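Local atomic coordinates of haloacid dehalogenase (Pseudomonas aeruginosa, PDB entry 3UMC), a protein that probably hydrolyses carbon-halogen bonds of L-2-haloacids, as an L-2-haloacid dehalogenase of the haloacid dehalogenase-like hydrolase superfamily. Residues Pro81-Leu85 with Asp86-Arg90; Asn143-Thr146 with Ala147-Leu150. All coordinates share one frame; numbering follows the deposited sequence.

Interaction 1 (Pro81-Leu85 with Asp86-Arg90); sequences PWQHL and DQLHR
H84 and Q87 face each other in a capping box at the N-terminal end of helix 85-99. The main bond runs from H84 N to Q87 OE1 at 2.7 Å, the donor tilted 17° from the carbonyl plane of the amide. The reciprocal bond, from Q87 N to H84 ND1, is weak at 3.5 Å. With chi1 at 60°, CG of H84 sits between its backbone N and carbonyl carbon, which folds the imidazole back over Q87 so that OE1 lies above the centre of one ring face. OE1 of Q87 thus meets both the backbone N-H of H84 and its ring. H84 O accepts from L88 N at 3.1 Å and more weakly from Q87 N; L85 O takes H89 N at 2.8 Å. Beyond these bonds L85 makes a CH-pi contact, its CG 3.8 Å from the centroid of the H89 ring and over the face. On the flank, Q83 NE2 comes 3.7 Å from Q87 CB, the two amide planes 75° apart. H84 also packs on D187 of the second subunit. In what is probably the helical cap domain, H89 stacks on W116, D86 OD1 is bonded to H117, and D86 and R90 lean on helix 106-113.

Interaction 2 (Asn143-Thr146 with Ala147-Leu150); sequences NGNT and ALML
N145 stands at the N-cap position of helix 146-156, which follows strand 137-140 of the parallel sheet in this haloacid dehalogenase-like fold, and its side chain crosses that of L148 at about a right angle. OD1 of N145 lies 3.6 Å from L148 CB, with L148 CD1 also close. The chi1 of 49° swings the amide back over the first turn, although OD1 is hydrogen-bonded to D86 N of helix 85-99. One position along, T146 and L150 extend alongside each other in a common direction, T146 CG2 4.1 Å from L150 CD1. The T146 chi1 of -64° puts OG1 beside the backbone N, where it is hydrogen-bonded to D167, and leaves CG2 anti to that N. The selenomethionine M149 has a kinked side chain, turned at both chi2 and chi3, and its CG passes 3.8 Å from G144 O. In the backbone, the helix opens with M149 N bonded to N145 O at 2.9 Å and L150 N to T146 O at the same length. Further out, L148 packs on H117 and M149 on L163, while T146 and A147 pack against M162 and L186 of the second subunit. A water bridges the N145 side chain to the first turn: it accepts from N145 ND2 at 3.2 Å and from A147 N at 2.9 Å.

How the interactions relate
Interaction 1 comes first along the chain and interaction 2 some fifty residues later, yet their centres lie only about 11 Å apart. Each is the start of a helix, 85-99 in the first and 146-156 in the second, and the two starts meet. With N145 OD1 3.1 Å from D86 N, a residue at the head of the later helix also serves the first turn of the earlier one. L85 CD2 packs 3.5 Å from G144 CA. Helix 85-99 lies in the helical stretch between strands 24-27 and 137-140, helix 146-156 beside the parallel sheet, so the meeting probably joins the helical cap to the Rossmann-like core, as in L-2-haloacid dehalogenases.

Interaction 1 (Pro81-Leu85 with Asp86-Arg90)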
ATOM      1  N   PRO A  81       8.360 -24.366   4.102  1.00 52.25           N
ATOM      2  CA  PRO A  81       8.383 -23.011   4.682  1.00 50.50           C
ATOM      3  C   PRO A  81       7.903 -21.946   3.682  1.00 48.22           C
ATOM      4  O   PRO A  81       7.812 -22.230   2.482  1.00 47.96           O
ATOM      5  CB  PRO A  81       9.868 -22.799   5.019  1.00 50.42           C
ATOM      6  CG  PRO A  81      10.585 -23.585   3.973  1.00 52.20           C
ATOM      7  CD  PRO A  81       9.667 -24.739   3.530  1.00 52.32           C
ATOM      8  N   TRP A  82       7.650 -20.733   4.200  1.00 45.14           N
ATOM      9  CA  TRP A  82       7.120 -19.620   3.426  1.00 41.66           C
ATOM     10  C   TRP A  82       8.029 -19.292   2.241  1.00 40.30           C
ATOM     11  O   TRP A  82       9.233 -19.095   2.395  1.00 40.51           O
ATOM     12  CB  TRP A  82       6.918 -18.334   4.295  1.00 41.03           C
ATOM     13  CG  TRP A  82       6.453 -17.176   3.424  1.00 35.55           C
ATOM     14  CD1 TRP A  82       7.222 -16.177   2.907  1.00 33.60           C
ATOM     15  CD2 TRP A  82       5.131 -16.990   2.887  1.00 28.01           C
ATOM     16  NE1 TRP A  82       6.447 -15.350   2.098  1.00 33.97           N
ATOM     17  CE2 TRP A  82       5.163 -15.832   2.074  1.00 28.04           C
ATOM     18  CE3 TRP A  82       3.941 -17.700   2.998  1.00 26.18           C
ATOM     19  CZ2 TRP A  82       4.051 -15.365   1.383  1.00 24.98           C
ATOM     20  CZ3 TRP A  82       2.803 -17.211   2.314  1.00 29.36           C
ATOM     21  CH2 TRP A  82       2.883 -16.047   1.512  1.00 24.05           C
ATOM     22  N   GLN A  83       7.442 -19.251   1.055  1.00 37.58           N
ATOM     23  CA  GLN A  83       8.054 -18.605  -0.101  1.00 36.55           C
ATOM     24  C   GLN A  83       6.990 -17.700  -0.720  1.00 34.83           C
ATOM     25  O   GLN A  83       5.799 -18.018  -0.698  1.00 33.21           O
ATOM     26  CB  GLN A  83       8.539 -19.633  -1.131  1.00 36.18           C
ATOM     27  CG  GLN A  83       9.813 -20.395  -0.700  1.00 40.72           C
ATOM     28  CD  GLN A  83      10.385 -21.308  -1.817  1.00 44.37           C
ATOM     29  OE1 GLN A  83       9.860 -22.401  -2.064  1.00 46.96           O
ATOM     30  NE2 GLN A  83      11.449 -20.844  -2.497  1.00 44.98           N
ATOM     31  N   HIS A  84       7.415 -16.569  -1.244  1.00 33.23           N
ATOM     32  CA  HIS A  84       6.462 -15.688  -1.872  1.00 32.34           C
ATOM     33  C   HIS A  84       6.278 -16.070  -3.341  1.00 31.42           C
ATOM     34  O   HIS A  84       7.035 -16.914  -3.870  1.00 30.65           O
ATOM     35  CB  HIS A  84       6.780 -14.193  -1.637  1.00 32.25           C
ATOM     36  CG  HIS A  84       8.103 -13.720  -2.147  1.00 32.76           C
ATOM     37  ND1 HIS A  84       8.582 -14.035  -3.397  1.00 33.22           N
ATOM     38  CD2 HIS A  84       9.019 -12.885  -1.587  1.00 34.57           C
ATOM     39  CE1 HIS A  84       9.756 -13.448  -3.571  1.00 38.78           C
ATOM     40  NE2 HIS A  84      10.041 -12.742  -2.487  1.00 36.52           N
ATOM     41  N   LEU A  85       5.291 -15.447  -4.001  1.00 29.29           N
ATOM     42  CA  LEU A  85       4.867 -15.909  -5.318  1.00 27.77           C
ATOM     43  C   LEU A  85       5.960 -15.809  -6.367  1.00 28.44           C
ATOM     44  O   LEU A  85       6.053 -16.705  -7.210  1.00 27.58           O
ATOM     45  CB  LEU A  85       3.596 -15.202  -5.781  1.00 26.63           C
ATOM     46  CG  LEU A  85       2.932 -15.748  -7.044  1.00 25.30           C
ATOM     47  CD1 LEU A  85       2.367 -17.117  -6.749  1.00 21.93           C
ATOM     48  CD2 LEU A  85       1.798 -14.804  -7.636  1.00 24.69           C
ATOM     49  N   ASP A  86       6.781 -14.748  -6.341  1.00 29.88           N
ATOM     50  CA  ASP A  86       7.956 -14.662  -7.233  1.00 31.58           C
ATOM     51  C   ASP A  86       8.870 -15.900  -7.133  1.00 32.92           C
ATOM     52  O   ASP A  86       9.320 -16.429  -8.148  1.00 32.82           O
ATOM     53  CB  ASP A  86       8.783 -13.384  -6.959  1.00 32.63           C
ATOM     54  CG  ASP A  86       8.618 -12.303  -8.054  1.00 34.22           C
ATOM     55  OD1 ASP A  86       8.383 -12.635  -9.234  1.00 35.05           O
ATOM     56  OD2 ASP A  86       8.760 -11.093  -7.726  1.00 43.01           O
ATOM     57  N   GLN A  87       9.088 -16.399  -5.917  1.00 34.20           N
ATOM     58  CA  GLN A  87       9.911 -17.605  -5.728  1.00 35.29           C
ATOM     59  C   GLN A  87       9.231 -18.837  -6.259  1.00 35.57           C
ATOM     60  O   GLN A  87       9.894 -19.696  -6.855  1.00 35.62           O
ATOM     61  CB  GLN A  87      10.270 -17.824  -4.239  1.00 35.96           C
ATOM     62  CG  GLN A  87      11.090 -16.650  -3.608  1.00 37.53           C
ATOM     63  CD  GLN A  87      11.142 -16.681  -2.080  1.00 40.00           C
ATOM     64  OE1 GLN A  87      10.151 -16.432  -1.392  1.00 38.46           O
ATOM     65  NE2 GLN A  87      12.319 -17.009  -1.542  1.00 44.63           N
ATOM     66  N   LEU A  88       7.920 -18.961  -6.032  1.00 35.27           N
ATOM     67  CA  LEU A  88       7.204 -20.117  -6.544  1.00 35.37           C
ATOM     68  C   LEU A  88       7.137 -20.052  -8.057  1.00 35.59           C
ATOM     69  O   LEU A  88       7.255 -21.086  -8.725  1.00 36.32           O
ATOM     70  CB  LEU A  88       5.824 -20.262  -5.928  1.00 35.40           C
ATOM     71  CG  LEU A  88       5.702 -20.403  -4.388  1.00 37.01           C
ATOM     72  CD1 LEU A  88       4.230 -20.326  -3.979  1.00 33.25           C
ATOM     73  CD2 LEU A  88       6.365 -21.695  -3.781  1.00 34.20           C
ATOM     74  N   HIS A  89       7.005 -18.862  -8.629  1.00 35.68           N
ATOM     75  CA  HIS A  89       7.096 -18.746 -10.076  1.00 36.11           C
ATOM     76  C   HIS A  89       8.468 -19.191 -10.610  1.00 38.29           C
ATOM     77  O   HIS A  89       8.549 -19.838 -11.664  1.00 36.82           O
ATOM     78  CB  HIS A  89       6.784 -17.330 -10.578  1.00 35.25           C
ATOM     79  CG  HIS A  89       5.326 -16.977 -10.515  1.00 34.09           C
ATOM     80  ND1 HIS A  89       4.851 -15.703 -10.748  1.00 30.05           N
ATOM     81  CD2 HIS A  89       4.247 -17.729 -10.210  1.00 29.01           C
ATOM     82  CE1 HIS A  89       3.541 -15.700 -10.631  1.00 26.08           C
ATOM     83  NE2 HIS A  89       3.150 -16.917 -10.313  1.00 27.16           N
ATOM     84  N   ARG A  90       9.526 -18.810  -9.896  1.00 40.48           N
ATOM     85  CA  ARG A  90      10.892 -19.199 -10.278  1.00 42.92           C
ATOM     86  C   ARG A  90      11.108 -20.717 -10.257  1.00 43.23           C
ATOM     87  O   ARG A  90      11.519 -21.280 -11.245  1.00 42.48           O
ATOM     88  CB  ARG A  90      11.940 -18.513  -9.387  1.00 43.37           C
ATOM     89  CG  ARG A  90      13.374 -19.139  -9.422  1.00 46.18           C
ATOM     90  CD  ARG A  90      13.888 -19.367 -10.847  1.00 50.62           C
ATOM     91  NE  ARG A  90      14.600 -18.207 -11.378  1.00 54.28           N
ATOM     92  CZ  ARG A  90      15.899 -17.942 -11.182  1.00 54.87           C
ATOM     93  NH1 ARG A  90      16.673 -18.739 -10.452  1.00 54.65           N
ATOM     94  NH2 ARG A  90      16.422 -16.853 -11.729  1.00 55.30           N
TER

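Interaction 2 (Asn143-Thr146 with Ala147-Leu150)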
ATOM      1  N   ASN A 143      -2.324 -12.944  -4.081  1.00 14.76           N
ATOM      2  CA  ASN A 143      -1.295 -13.892  -3.772  1.00 15.96           C
ATOM      3  C   ASN A 143       0.067 -13.432  -4.237  1.00 16.81           C
ATOM      4  O   ASN A 143       1.065 -13.809  -3.672  1.00 16.97           O
ATOM      5  CB  ASN A 143      -1.675 -15.258  -4.353  1.00 15.98           C
ATOM      6  CG  ASN A 143      -2.801 -15.872  -3.597  1.00 16.36           C
ATOM      7  OD1 ASN A 143      -2.905 -15.666  -2.398  1.00 15.63           O
ATOM      8  ND2 ASN A 143      -3.628 -16.628  -4.259  1.00 13.05           N
ATOM      9  N   GLY A 144       0.114 -12.614  -5.282  1.00 17.84           N
ATOM     10  CA  GLY A 144       1.330 -11.926  -5.661  1.00 17.09           C
ATOM     11  C   GLY A 144       1.962 -11.194  -4.494  1.00 17.58           C
ATOM     12  O   GLY A 144       1.243 -10.483  -3.728  1.00 20.51           O
ATOM     13  N   ASN A 145       3.274 -11.326  -4.324  1.00 16.12           N
ATOM     14  CA  ASN A 145       3.976 -10.573  -3.289  1.00 16.96           C
ATOM     15  C   ASN A 145       4.015  -9.086  -3.655  1.00 17.10           C
ATOM     16  O   ASN A 145       3.924  -8.694  -4.839  1.00 16.81           O
ATOM     17  CB  ASN A 145       5.418 -11.068  -3.059  1.00 17.55           C
ATOM     18  CG  ASN A 145       6.193 -11.218  -4.371  1.00 18.84           C
ATOM     19  OD1 ASN A 145       5.829 -12.028  -5.248  1.00 19.18           O
ATOM     20  ND2 ASN A 145       7.224 -10.413  -4.529  1.00 18.37           N
ATOM     21  N   THR A 146       4.232  -8.290  -2.621  1.00 17.39           N
ATOM     22  CA  THR A 146       4.148  -6.857  -2.707  1.00 16.99           C
ATOM     23  C   THR A 146       4.978  -6.329  -3.865  1.00 17.41           C
ATOM     24  O   THR A 146       4.506  -5.588  -4.684  1.00 18.89           O
ATOM     25  CB  THR A 146       4.533  -6.250  -1.331  1.00 17.58           C
ATOM     26  OG1 THR A 146       3.582  -6.640  -0.341  1.00 12.03           O
ATOM     27  CG2 THR A 146       4.597  -4.748  -1.403  1.00 15.82           C
ATOM     28  N   ALA A 147       6.203  -6.791  -4.001  1.00 18.47           N
ATOM     29  CA  ALA A 147       7.123  -6.232  -5.006  1.00 18.81           C
ATOM     30  C   ALA A 147       6.630  -6.560  -6.433  1.00 18.25           C
ATOM     31  O   ALA A 147       6.665  -5.732  -7.324  1.00 18.44           O
ATOM     32  CB  ALA A 147       8.557  -6.778  -4.751  1.00 17.46           C
ATOM     33  N   LEU A 148       6.111  -7.768  -6.621  1.00 18.70           N
ATOM     34  CA  LEU A 148       5.504  -8.194  -7.907  1.00 18.41           C
ATOM     35  C   LEU A 148       4.267  -7.314  -8.219  1.00 18.24           C
ATOM     36  O   LEU A 148       4.120  -6.791  -9.313  1.00 15.90           O
ATOM     37  CB  LEU A 148       5.070  -9.683  -7.807  1.00 18.74           C
ATOM     38  CG  LEU A 148       4.609 -10.390  -9.095  1.00 20.60           C
ATOM     39  CD1 LEU A 148       4.809 -11.934  -8.979  1.00 22.19           C
ATOM     40  CD2 LEU A 148       3.157 -10.080  -9.429  1.00 24.79           C
HETATM   41  N   MSE A 149       3.436  -7.082  -7.198  1.00 17.17           N
HETATM   42  CA  MSE A 149       2.219  -6.262  -7.386  1.00 17.59           C
HETATM   43  C   MSE A 149       2.512  -4.790  -7.627  1.00 17.62           C
HETATM   44  O   MSE A 149       1.715  -4.072  -8.274  1.00 18.28           O
HETATM   45  CB  MSE A 149       1.287  -6.430  -6.207  1.00 17.22           C
HETATM   46  CG  MSE A 149       0.554  -7.714  -6.177  1.00 22.72           C
HETATM   47 SE   MSE A 149      -0.866  -7.693  -7.628  1.00 35.97          SE
HETATM   48  CE  MSE A 149       0.035  -9.128  -8.561  1.00 26.39           C
ATOM     49  N   LEU A 150       3.662  -4.326  -7.135  1.00 17.42           N
ATOM     50  CA  LEU A 150       4.083  -2.966  -7.428  1.00 17.56           C
ATOM     51  C   LEU A 150       4.402  -2.774  -8.908  1.00 16.16           C
ATOM     52  O   LEU A 150       3.973  -1.781  -9.517  1.00 16.76           O
ATOM     53  CB  LEU A 150       5.293  -2.586  -6.561  1.00 18.65           C
ATOM     54  CG  LEU A 150       5.103  -2.134  -5.117  1.00 21.33           C
ATOM     55  CD1 LEU A 150       6.350  -2.362  -4.265  1.00 22.96           C
ATOM     56  CD2 LEU A 150       4.877  -0.712  -5.182  1.00 23.58           C
TER
HETATM   57  O   HOH W   1       7.389  -8.448  -1.976  1.00 27.34           O